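Local structure of regulator of chromosome condensation (Saccharomyces cerevisiae, 3OF7) at residues Glu266-Ala271 with Gly287-Ser292; Trp281-Phe286 with Gly298-Lys303; Val291-Glu296 with Val367-Lys372. The protein promotes the exchange of GDP for GTP on the small GTPases Gsp1 and Gsp2, and controls RNA metabolism and transport. All blocks are in the same frame, centred on the assembly; numbering follows the deposited sequence.

How the interactions relate
Interactions 1, 2 and 3 all involve the long loop between strands 278-281 and 300-302 in one blade of the propeller, and they run from core to surface. Interaction 1 is fully buried: side chains of strand 268-273 meet a tight turn of the loop without any direct hydrogen bond. Interaction 2 is partly buried and rests on backbone bonds, pairing 281-286 with 298-303 antiparallel. It touches interaction 1, where the backbones of N267 and L283 come together. Interaction 3 lies at the surface, where the outer loop meets the next RCC1 repeat through apolar contacts and a water. V291 and S292 belong to both interactions 1 and 3.

Interaction 1 (Glu266-Ala271 with Gly287-Ser292); sequences ENHCFA and GQCGVS
H268 lies against Q288, and F270 against the Q288 and C289 carbonyls, where the second strand of one blade of the seven-bladed RCC1 propeller meets the loop after its third strand. The main contact is a CH-pi one. CG of Q288 sits over the middle of the H268 ring, 3.5 Å from the centroid and only 3° off the ring normal. The H268 first torsion, 62°, sets CG between the backbone N and the carbonyl carbon and presents this face to the loop. Beyond CG the glutamine bends, and its amide plane stands almost square to the imidazole, with OE1 accepting from the backbone N of F286. NE2 of H268 has a weak hydrogen bond to the G321 carbonyl, so one face of the ring is covered by Q288 while NE2 keeps a weak polar partner. With a serine in place of H268, the Q288 methylene would probably lose the surface it rests on, and the G321 carbonyl its weak partner.

Sulfur and carbonyl contacts finish the interface. SG of C289 packs 3.9 Å from CB of H268, while its approach to the ring itself is distant and oblique. At the F270 ring edge, near the ring plane, O of Q288 lies 3.7 Å from CZ; the same carbonyl accepts from S325 OG. O of C289 accepts from S280 OG.

The loop presents these groups from a type I turn running from G287 to G290, both glycines having positive phi. It is closed by the bond from G290 N to G287 O, 2.9 Å long.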
loop_
_atom_site.group_PDB
_atom_site.type_symbol
_atom_site.label_atom_id
_atom_site.label_comp_id
_atom_site.label_asym_id
_atom_site.label_seq_id
_atom_site.Cartn_x
_atom_site.Cartn_y
_atom_site.Cartn_z
ATOM N N GLU A 266 4.098 -1.092 7.280
ATOM C CA GLU A 266 4.938 -2.282 7.216
ATOM C C GLU A 266 4.747 -3.183 8.442
ATOM O O GLU A 266 4.471 -4.381 8.304
ATOM C CB GLU A 266 6.406 -1.905 7.007
ATOM C CG GLU A 266 6.640 -1.325 5.617
ATOM C CD GLU A 266 8.097 -1.289 5.194
ATOM O OE1 GLU A 266 8.978 -1.780 5.935
ATOM O OE2 GLU A 266 8.356 -0.763 4.092
ATOM N N ASN A 267 4.872 -2.587 9.622
ATOM C CA ASN A 267 4.793 -3.321 10.888
ATOM C C ASN A 267 3.821 -2.681 11.885
ATOM O O ASN A 267 3.852 -2.979 13.086
ATOM C CB ASN A 267 6.193 -3.435 11.506
ATOM C CG ASN A 267 7.154 -4.203 10.626
ATOM O OD1 ASN A 267 6.852 -5.305 10.158
ATOM N ND2 ASN A 267 8.330 -3.621 10.391
ATOM N N HIS A 268 2.967 -1.792 11.383
ATOM C CA HIS A 268 1.909 -1.189 12.195
ATOM C C HIS A 268 0.629 -1.130 11.379
ATOM O O HIS A 268 0.671 -1.216 10.143
ATOM C CB HIS A 268 2.305 0.197 12.716
ATOM C CG HIS A 268 2.550 1.211 11.640
ATOM N ND1 HIS A 268 1.762 2.333 11.483
ATOM C CD2 HIS A 268 3.502 1.282 10.681
ATOM C CE1 HIS A 268 2.217 3.048 10.468
ATOM N NE2 HIS A 268 3.272 2.433 9.966
ATOM N N CYS A 269 -0.501 -0.976 12.063
ATOM C CA CYS A 269 -1.795 -1.208 11.439
ATOM C C CYS A 269 -2.841 -0.216 11.913
ATOM O O CYS A 269 -2.698 0.390 12.973
ATOM C CB CYS A 269 -2.274 -2.625 11.763
ATOM S SG CYS A 269 -1.071 -3.921 11.425
ATOM N N PHE A 270 -3.895 -0.075 11.117
ATOM C CA PHE A 270 -4.998 0.825 11.421
ATOM C C PHE A 270 -6.332 0.137 11.223
ATOM O O PHE A 270 -6.498 -0.687 10.313
ATOM C CB PHE A 270 -4.944 2.062 10.530
ATOM C CG PHE A 270 -3.786 2.948 10.816
ATOM C CD1 PHE A 270 -3.886 3.940 11.778
ATOM C CD2 PHE A 270 -2.580 2.772 10.140
ATOM C CE1 PHE A 270 -2.809 4.756 12.065
ATOM C CE2 PHE A 270 -1.499 3.588 10.418
ATOM C CZ PHE A 270 -1.609 4.576 11.378
ATOM N N ALA A 271 -7.285 0.486 12.084
ATOM C CA ALA A 271 -8.665 0.051 11.920
ATOM C C ALA A 271 -9.599 1.211 12.251
ATOM O O ALA A 271 -9.393 1.934 13.228
ATOM C CB ALA A 271 -8.961 -1.154 12.791
ATOM N N GLY A 287 6.500 7.018 16.372
ATOM C CA GLY A 287 5.167 7.594 16.584
ATOM C C GLY A 287 4.283 7.463 15.353
ATOM O O GLY A 287 3.300 8.197 15.207
ATOM N N GLN A 288 4.619 6.514 14.477
ATOM C CA GLN A 288 3.840 6.279 13.252
ATOM C C GLN A 288 2.395 5.827 13.545
ATOM O O GLN A 288 1.515 5.970 12.696
ATOM C CB GLN A 288 4.549 5.296 12.308
ATOM C CG GLN A 288 4.843 3.905 12.878
ATOM C CD GLN A 288 6.245 3.766 13.464
ATOM O OE1 GLN A 288 6.665 4.561 14.301
ATOM N NE2 GLN A 288 6.965 2.728 13.039
ATOM N N CYS A 289 2.153 5.291 14.741
ATOM C CA CYS A 289 0.795 4.906 15.149
ATOM C C CYS A 289 -0.076 6.119 15.496
ATOM O O CYS A 289 -1.306 6.008 15.535
ATOM C CB CYS A 289 0.824 3.912 16.314
ATOM S SG CYS A 289 1.361 2.249 15.861
ATOM N N GLY A 290 0.565 7.264 15.743
ATOM C CA GLY A 290 -0.123 8.534 15.998
ATOM C C GLY A 290 -0.924 8.591 17.296
ATOM O O GLY A 290 -1.917 9.322 17.384
ATOM N N VAL A 291 -0.492 7.840 18.306
ATOM C CA VAL A 291 -1.291 7.687 19.527
ATOM C C VAL A 291 -0.771 8.465 20.741
ATOM O O VAL A 291 -1.506 8.668 21.708
ATOM C CB VAL A 291 -1.464 6.198 19.919
ATOM C CG1 VAL A 291 -2.381 5.490 18.929
ATOM C CG2 VAL A 291 -0.109 5.497 20.031
ATOM N N SER A 292 0.480 8.908 20.687
ATOM C CA SER A 292 1.133 9.467 21.871
ATOM C C SER A 292 2.226 10.452 21.486
ATOM O O SER A 292 2.915 10.265 20.482
ATOM C CB SER A 292 1.733 8.327 22.704
ATOM O OG SER A 292 2.534 8.814 23.762
#

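Interaction 2 (Trp281-Phe286 with Gly298-Lys303); sequences WGLNQF and GALVTK
The indole of W281, at the end of the third strand of a blade in the seven-bladed RCC1 propeller, turns away from 298-303. It lies between its own second strand, where C269 and A271 touch it, and the preceding blade, where its ring meets that of F254 and NE1 donates to the Q235 carbonyl. Of the side chain, only CB comes near 298-303, 3.5 Å from O of V301, while the backbone CA of W281 packs on CG1 of the same valine. The other flat group is the N284 amide. CG of N284 stands opposite the backbone N (chi1 -162°), which carries the amide obliquely across V301, whose CG2 rests against CB and lies 3.7 Å from ND2; OD1 turns to accept from the backbone N of C289.

Here the chain leaves the third strand at a corner, and the returning chain, just before the fourth strand, pairs with it antiparallel. G282 and V301 form a hydrogen-bonded pair. G282 N gives a bond of 2.8 Å to V301 O, lying in the carbonyl plane on a lone pair. The return bond from V301 N to G282 O is nearly straight, 176° at the hydrogen. G282 suits the corner because, at its backbone angles, any side-chain carbon would collide with O of W281.

L283 and L300 make the next pair, non-hydrogen-bonded, and their side chains share one face of the sheet, with CD1 of L283 3.8 Å from CD2 of L300. V301 points to the other face, where it meets N284. Past the leucines the pairing ends with a more bent bond: N284 N donates to A299 O over 3.0 Å, the donor tilted 34° from the carbonyl plane.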
loop_
_atom_site.group_PDB
_atom_site.type_symbol
_atom_site.label_atom_id
_atom_site.label_comp_id
_atom_site.label_asym_id
_atom_site.label_seq_id
_atom_site.Cartn_x
_atom_site.Cartn_y
_atom_site.Cartn_z
ATOM N N TRP A 281 -2.121 -0.169 16.068
ATOM C CA TRP A 281 -1.275 -1.047 16.877
ATOM C C TRP A 281 -0.025 -1.451 16.103
ATOM O O TRP A 281 0.045 -1.276 14.885
ATOM C CB TRP A 281 -2.042 -2.297 17.335
ATOM C CG TRP A 281 -2.436 -3.230 16.223
ATOM C CD1 TRP A 281 -1.793 -4.381 15.860
ATOM C CD2 TRP A 281 -3.559 -3.103 15.337
ATOM N NE1 TRP A 281 -2.441 -4.977 14.812
ATOM C CE2 TRP A 281 -3.526 -4.215 14.465
ATOM C CE3 TRP A 281 -4.587 -2.160 15.196
ATOM C CZ2 TRP A 281 -4.484 -4.416 13.458
ATOM C CZ3 TRP A 281 -5.541 -2.355 14.183
ATOM C CH2 TRP A 281 -5.481 -3.478 13.336
ATOM N N GLY A 282 0.949 -2.007 16.819
ATOM C CA GLY A 282 2.174 -2.502 16.202
ATOM C C GLY A 282 3.346 -1.568 16.433
ATOM O O GLY A 282 3.418 -0.875 17.458
ATOM N N LEU A 283 4.265 -1.544 15.476
ATOM C CA LEU A 283 5.531 -0.841 15.650
ATOM C C LEU A 283 5.321 0.666 15.773
ATOM O O LEU A 283 4.587 1.258 14.980
ATOM C CB LEU A 283 6.471 -1.163 14.483
ATOM C CG LEU A 283 7.870 -0.536 14.527
ATOM C CD1 LEU A 283 8.718 -1.126 15.680
ATOM C CD2 LEU A 283 8.560 -0.680 13.179
ATOM N N ASN A 284 5.947 1.281 16.775
ATOM C CA ASN A 284 5.697 2.696 17.061
ATOM C C ASN A 284 6.904 3.516 17.521
ATOM O O ASN A 284 6.744 4.507 18.244
ATOM C CB ASN A 284 4.543 2.842 18.066
ATOM C CG ASN A 284 3.947 4.243 18.082
ATOM O OD1 ASN A 284 3.861 4.900 17.050
ATOM N ND2 ASN A 284 3.524 4.699 19.259
ATOM N N GLN A 285 8.109 3.142 17.091
ATOM C CA GLN A 285 9.300 3.823 17.613
ATOM C C GLN A 285 9.478 5.240 17.058
ATOM O O GLN A 285 10.242 6.032 17.628
ATOM C CB GLN A 285 10.583 2.966 17.491
ATOM C CG GLN A 285 11.362 3.074 16.171
ATOM C CD GLN A 285 10.783 2.226 15.044
ATOM O OE1 GLN A 285 11.509 1.476 14.377
ATOM N NE2 GLN A 285 9.491 2.357 14.808
ATOM N N PHE A 286 8.773 5.558 15.965
ATOM C CA PHE A 286 8.756 6.930 15.444
ATOM C C PHE A 286 7.398 7.624 15.603
ATOM O O PHE A 286 7.173 8.703 15.046
ATOM C CB PHE A 286 9.199 6.963 13.973
ATOM C CG PHE A 286 10.649 6.648 13.771
ATOM C CD1 PHE A 286 11.616 7.640 13.912
ATOM C CD2 PHE A 286 11.050 5.355 13.442
ATOM C CE1 PHE A 286 12.976 7.349 13.724
ATOM C CE2 PHE A 286 12.398 5.045 13.248
ATOM C CZ PHE A 286 13.367 6.047 13.395
ATOM N N GLY A 298 12.117 1.165 20.381
ATOM C CA GLY A 298 11.534 -0.172 20.556
ATOM C C GLY A 298 10.063 -0.206 20.949
ATOM O O GLY A 298 9.518 -1.281 21.238
ATOM N N ALA A 299 9.412 0.958 20.962
ATOM C CA ALA A 299 8.013 1.051 21.380
ATOM C C ALA A 299 7.116 0.219 20.473
ATOM O O ALA A 299 7.231 0.281 19.248
ATOM C CB ALA A 299 7.550 2.494 21.397
ATOM N N LEU A 300 6.255 -0.587 21.090
ATOM C CA LEU A 300 5.192 -1.289 20.375
ATOM C C LEU A 300 3.860 -0.974 21.024
ATOM O O LEU A 300 3.764 -0.865 22.251
ATOM C CB LEU A 300 5.403 -2.803 20.385
ATOM C CG LEU A 300 6.720 -3.399 19.889
ATOM C CD1 LEU A 300 6.761 -4.901 20.205
ATOM C CD2 LEU A 300 6.911 -3.149 18.398
ATOM N N VAL A 301 2.838 -0.817 20.196
ATOM C CA VAL A 301 1.482 -0.648 20.690
ATOM C C VAL A 301 0.848 -2.031 20.628
ATOM O O VAL A 301 0.658 -2.602 19.545
ATOM C CB VAL A 301 0.703 0.418 19.875
ATOM C CG1 VAL A 301 -0.727 0.577 20.389
ATOM C CG2 VAL A 301 1.428 1.750 19.943
ATOM N N THR A 302 0.572 -2.590 21.803
ATOM C CA THR A 302 0.072 -3.959 21.893
ATOM C C THR A 302 -1.439 -4.032 21.668
ATOM O O THR A 302 -1.906 -4.712 20.760
ATOM C CB THR A 302 0.469 -4.628 23.222
ATOM O OG1 THR A 302 0.040 -3.806 24.312
ATOM C CG2 THR A 302 1.987 -4.812 23.288
ATOM N N LYS A 303 -2.205 -3.330 22.487
ATOM C CA LYS A 303 -3.643 -3.261 22.261
ATOM C C LYS A 303 -3.963 -2.046 21.405
ATOM O O LYS A 303 -3.408 -0.973 21.633
ATOM C CB LYS A 303 -4.408 -3.217 23.579
ATOM C CG LYS A 303 -4.634 -4.596 24.187
#

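Interaction 3 (Val291-Glu296 with Val367-Lys372); sequences VSEDVE and VPLPTK
The outer loop of the fifth RCC1 repeat, residues 291-296, lies against P368 and L369 of the sixth, at the corner where strand 364-368 gives way to 370-372. P368 has the largest share of the contact, with L369 next. CB of the proline sits 3.2 Å from O of S292 and also touches CG2 of V295, the two side chains meeting at about a right angle. Its CG comes up to the E293 carbonyl at 3.6 Å.

That loop is shaped by an ST turn: OG of S292 accepts from D294 N, 3.0 Å away. Repeats five and six are thus joined at the propeller surface without a direct hydrogen bond between the segments. A water bridges them, taking the N-H of S292 and lying 2.9 Å from O of P368, a bond it can give although more acceptors surround it than it has protons.

On the exposed flank, L369 has CG opposite its carbonyl carbon (chi1 -59°), and its branches reach different residues. CD2 faces the S292 carbonyl carbon, while CD1 passes obliquely across the extended E293 chain, near CG and 3.7 Å from OE1. Y355 touches both E293 and L369.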
loop_
_atom_site.group_PDB
_atom_site.type_symbol
_atom_site.label_atom_id
_atom_site.label_comp_id
_atom_site.label_asym_id
_atom_site.label_seq_id
_atom_site.Cartn_x
_atom_site.Cartn_y
_atom_site.Cartn_z
ATOM N N VAL A 291 -0.492 7.840 18.306
ATOM C CA VAL A 291 -1.291 7.687 19.527
ATOM C C VAL A 291 -0.771 8.465 20.741
ATOM O O VAL A 291 -1.506 8.668 21.708
ATOM C CB VAL A 291 -1.464 6.198 19.919
ATOM C CG1 VAL A 291 -2.381 5.490 18.929
ATOM C CG2 VAL A 291 -0.109 5.497 20.031
ATOM N N SER A 292 0.480 8.908 20.687
ATOM C CA SER A 292 1.133 9.467 21.871
ATOM C C SER A 292 2.226 10.452 21.486
ATOM O O SER A 292 2.915 10.265 20.482
ATOM C CB SER A 292 1.733 8.327 22.704
ATOM O OG SER A 292 2.534 8.814 23.762
ATOM N N GLU A 293 2.398 11.492 22.294
ATOM C CA GLU A 293 3.486 12.442 22.080
ATOM C C GLU A 293 4.829 11.818 22.443
ATOM O O GLU A 293 5.873 12.274 21.988
ATOM C CB GLU A 293 3.269 13.719 22.897
ATOM C CG GLU A 293 2.122 14.584 22.406
ATOM C CD GLU A 293 2.228 16.042 22.846
ATOM O OE1 GLU A 293 1.267 16.806 22.607
ATOM O OE2 GLU A 293 3.271 16.435 23.416
ATOM N N ASP A 294 4.792 10.775 23.264
ATOM C CA ASP A 294 6.008 10.141 23.757
ATOM C C ASP A 294 6.585 9.186 22.716
ATOM O O ASP A 294 5.924 8.229 22.308
ATOM C CB ASP A 294 5.736 9.426 25.085
ATOM C CG ASP A 294 5.448 10.400 26.225
ATOM O OD1 ASP A 294 5.954 11.547 26.188
ATOM O OD2 ASP A 294 4.719 10.015 27.165
ATOM N N VAL A 295 7.808 9.489 22.274
ATOM C CA VAL A 295 8.527 8.709 21.270
ATOM C C VAL A 295 9.691 7.995 21.953
ATOM O O VAL A 295 10.577 8.642 22.529
ATOM C CB VAL A 295 9.048 9.606 20.120
ATOM C CG1 VAL A 295 10.038 8.858 19.230
ATOM C CG2 VAL A 295 7.894 10.119 19.285
ATOM N N GLU A 296 9.674 6.665 21.896
ATOM C CA GLU A 296 10.659 5.846 22.607
ATOM C C GLU A 296 11.145 4.690 21.746
ATOM O O GLU A 296 10.350 4.047 21.052
ATOM C CB GLU A 296 10.062 5.299 23.906
ATOM C CG GLU A 296 9.849 6.343 24.994
ATOM N N VAL A 367 7.303 13.254 14.146
ATOM C CA VAL A 367 6.090 14.014 14.482
ATOM C C VAL A 367 5.051 12.977 14.898
ATOM O O VAL A 367 4.443 12.325 14.043
ATOM C CB VAL A 367 5.596 14.862 13.275
ATOM C CG1 VAL A 367 4.312 15.637 13.630
ATOM C CG2 VAL A 367 6.686 15.835 12.817
ATOM N N PRO A 368 4.875 12.773 16.216
ATOM C CA PRO A 368 4.159 11.591 16.688
ATOM C C PRO A 368 2.638 11.703 16.790
ATOM O O PRO A 368 1.989 10.733 17.171
ATOM C CB PRO A 368 4.755 11.369 18.074
ATOM C CG PRO A 368 5.055 12.746 18.547
ATOM C CD PRO A 368 5.465 13.533 17.336
ATOM N N LEU A 369 2.081 12.874 16.498
ATOM C CA LEU A 369 0.627 13.029 16.429
ATOM C C LEU A 369 0.248 13.398 15.004
ATOM O O LEU A 369 0.997 14.118 14.348
ATOM C CB LEU A 369 0.140 14.136 17.370
ATOM C CG LEU A 369 0.412 14.064 18.869
ATOM C CD1 LEU A 369 -0.112 15.356 19.516
ATOM C CD2 LEU A 369 -0.205 12.822 19.512
ATOM N N PRO A 370 -0.912 12.909 14.521
ATOM C CA PRO A 370 -1.379 13.249 13.176
ATOM C C PRO A 370 -1.428 14.761 13.019
ATOM O O PRO A 370 -2.030 15.446 13.851
ATOM C CB PRO A 370 -2.793 12.662 13.133
ATOM C CG PRO A 370 -2.786 11.585 14.120
ATOM C CD PRO A 370 -1.840 11.992 15.208
ATOM N N THR A 371 -0.776 15.269 11.978
ATOM C CA THR A 371 -0.604 16.704 11.787
ATOM C C THR A 371 -1.034 17.065 10.370
ATOM O O THR A 371 -0.545 16.489 9.398
ATOM C CB THR A 371 0.862 17.129 12.057
ATOM O OG1 THR A 371 1.257 16.662 13.354
ATOM C CG2 THR A 371 1.034 18.651 11.990
ATOM N N LYS A 372 -1.962 18.013 10.259
ATOM C CA LYS A 372 -2.494 18.408 8.955
ATOM C C LYS A 372 -1.433 19.098 8.108
ATOM O O LYS A 372 -0.725 19.980 8.592
ATOM C CB LYS A 372 -3.732 19.310 9.110
ATOM C CG LYS A 372 -4.353 19.741 7.776
ATOM C CD LYS A 372 -5.797 20.234 7.923
ATOM C CE LYS A 372 -5.884 21.732 8.165
ATOM N NZ LYS A 372 -7.316 22.216 8.120
HETATM O O HOH W 1 2.436 8.169 18.386
#